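Local atomic coordinates of MutT/nudix family protein (Enterococcus faecalis, PDB entry 2FML), a protein that is of unknown function but combines a Nudix domain with an NrtR-type winged helix and may hydrolyse nucleoside diphosphate derivatives or regulate transcription. Residues 39-44 and 121-126. Numbering follows the deposited sequence.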
loop_
_atom_site.group_PDB
_atom_site.type_symbol
_atom_site.label_atom_id
_atom_site.label_comp_id
_atom_site.label_asym_id
_atom_site.label_seq_id
_atom_site.Cartn_x
_atom_site.Cartn_y
_atom_site.Cartn_z
ATOM N N SER A 39 9.991 -8.948 -12.501
ATOM C CA SER A 39 8.830 -9.831 -12.385
ATOM C C SER A 39 7.963 -9.299 -11.275
ATOM O O SER A 39 8.437 -8.731 -10.249
ATOM C CB SER A 39 9.216 -11.292 -12.152
ATOM O OG SER A 39 10.050 -11.723 -13.218
ATOM N N LEU A 40 6.666 -9.418 -11.490
ATOM C CA LEU A 40 5.667 -8.936 -10.555
ATOM C C LEU A 40 4.933 -10.121 -9.935
ATOM O O LEU A 40 4.356 -10.952 -10.631
ATOM C CB LEU A 40 4.630 -8.026 -11.260
ATOM C CG LEU A 40 3.605 -7.316 -10.272
ATOM C CD1 LEU A 40 4.431 -6.320 -9.483
ATOM C CD2 LEU A 40 2.533 -6.602 -11.063
ATOM N N THR A 41 4.931 -10.179 -8.605
ATOM C CA THR A 41 4.232 -11.247 -7.938
ATOM C C THR A 41 3.282 -10.651 -6.912
ATOM O O THR A 41 3.229 -9.408 -6.721
ATOM C CB THR A 41 5.201 -12.240 -7.199
ATOM O OG1 THR A 41 5.987 -11.518 -6.270
ATOM C CG2 THR A 41 6.137 -12.975 -8.119
ATOM N N VAL A 42 2.454 -11.553 -6.354
ATOM C CA VAL A 42 1.474 -11.258 -5.325
ATOM C C VAL A 42 1.693 -12.333 -4.264
ATOM O O VAL A 42 2.040 -13.454 -4.592
ATOM C CB VAL A 42 -0.039 -11.314 -5.854
ATOM C CG1 VAL A 42 -0.352 -10.126 -6.686
ATOM C CG2 VAL A 42 -0.325 -12.613 -6.641
ATOM N N ASP A 43 1.444 -11.995 -3.014
ATOM C CA ASP A 43 1.482 -12.950 -1.938
ATOM C C ASP A 43 0.295 -12.615 -1.040
ATOM O O ASP A 43 -0.130 -11.421 -0.911
ATOM C CB ASP A 43 2.795 -12.793 -1.131
ATOM C CG ASP A 43 3.975 -13.496 -1.806
ATOM O OD1 ASP A 43 4.032 -14.751 -1.740
ATOM O OD2 ASP A 43 4.824 -12.803 -2.442
HETATM N N MSE A 44 -0.220 -13.643 -0.373
HETATM C CA MSE A 44 -1.469 -13.505 0.349
HETATM C C MSE A 44 -1.321 -13.944 1.778
HETATM O O MSE A 44 -0.845 -15.053 2.030
HETATM C CB MSE A 44 -2.538 -14.305 -0.373
HETATM C CG MSE A 44 -3.808 -14.498 0.363
HETATM SE SE MSE A 44 -4.940 -12.848 0.440
HETATM C CE MSE A 44 -4.698 -12.596 2.134
ATOM N N GLY A 121 16.041 -12.721 -9.379
ATOM C CA GLY A 121 16.592 -11.480 -9.886
ATOM C C GLY A 121 15.721 -10.396 -9.350
ATOM O O GLY A 121 15.384 -10.415 -8.220
ATOM N N TRP A 122 15.339 -9.457 -10.190
ATOM C CA TRP A 122 14.393 -8.408 -9.845
ATOM C C TRP A 122 12.914 -8.849 -9.826
ATOM O O TRP A 122 12.258 -9.013 -10.870
ATOM C CB TRP A 122 14.597 -7.267 -10.815
ATOM C CG TRP A 122 14.044 -5.869 -10.319
ATOM C CD1 TRP A 122 13.607 -5.516 -9.082
ATOM C CD2 TRP A 122 13.910 -4.721 -11.158
ATOM N NE1 TRP A 122 13.212 -4.183 -9.095
ATOM C CE2 TRP A 122 13.417 -3.674 -10.355
ATOM C CE3 TRP A 122 14.185 -4.487 -12.559
ATOM C CZ2 TRP A 122 13.156 -2.401 -10.865
ATOM C CZ3 TRP A 122 13.979 -3.188 -13.052
ATOM C CH2 TRP A 122 13.450 -2.176 -12.206
ATOM N N VAL A 123 12.420 -9.042 -8.615
ATOM C CA VAL A 123 11.048 -9.532 -8.381
ATOM C C VAL A 123 10.396 -8.664 -7.325
ATOM O O VAL A 123 10.934 -8.478 -6.224
ATOM C CB VAL A 123 10.966 -11.046 -7.991
ATOM C CG1 VAL A 123 9.488 -11.526 -7.907
ATOM C CG2 VAL A 123 11.754 -11.935 -8.995
ATOM N N VAL A 124 9.235 -8.089 -7.684
ATOM C CA VAL A 124 8.501 -7.194 -6.756
ATOM C C VAL A 124 7.149 -7.854 -6.444
ATOM O O VAL A 124 6.465 -8.370 -7.316
ATOM C CB VAL A 124 8.326 -5.730 -7.359
ATOM C CG1 VAL A 124 7.472 -4.735 -6.412
ATOM C CG2 VAL A 124 9.694 -5.140 -7.597
ATOM N N THR A 125 6.779 -7.812 -5.170
ATOM C CA THR A 125 5.569 -8.415 -4.761
ATOM C C THR A 125 4.555 -7.406 -4.160
ATOM O O THR A 125 4.904 -6.507 -3.460
ATOM C CB THR A 125 5.897 -9.615 -3.875
ATOM O OG1 THR A 125 4.836 -10.565 -3.950
ATOM C CG2 THR A 125 6.116 -9.212 -2.377
ATOM N N VAL A 126 3.292 -7.555 -4.490
ATOM C CA VAL A 126 2.273 -6.801 -3.874
ATOM C C VAL A 126 1.609 -7.803 -2.936
ATOM O O VAL A 126 1.055 -8.800 -3.350
ATOM C CB VAL A 126 1.299 -6.224 -4.885
ATOM C CG1 VAL A 126 0.228 -5.464 -4.204
ATOM C CG2 VAL A 126 2.018 -5.387 -5.865
#
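Trp122 gives its carbonyl O to Ser39 N (2.8 Å), the first rung of a parallel strand pair in the Nudix domain's mixed sheet, and Trp122 packs on Arg81 of the second subunit. Val123 follows on the face shared with Ser39, Thr41 and Thr125: its CG1, anti to the backbone N (chi1 -174°), meets Thr41 CG2 at 3.7 Å, the two side chains crossing at about a right angle. Val124 illustrates how a parallel ladder alternates, its N bonding to Ser39 O almost straight and its O receiving Thr41 N at 2.7 Å. On the other face, Leu40 CD1 lies near Val124 O (3.6 Å); Leu40 packs on Val124 of the second subunit, and Val124 on its Leu40, placing this end of the ladder at the dimer interface. Thr125 OG1, back on the first face, lies 2.8 Å from Thr41 OG1 and donates to the anti side of Asp43 OD2 (2.7 Å), 24° out of the carboxylate plane; OD2 is also hydrogen-bonded to a glycerol, probably from the crystallisation liquor. Val126 carries the ladder on toward Tyr128, which bonds Asp43 next: Val126 N reaches Thr41 O, and Val126 O receives Asp43 N from above the carbonyl plane, a longer bond of 3.2 Å.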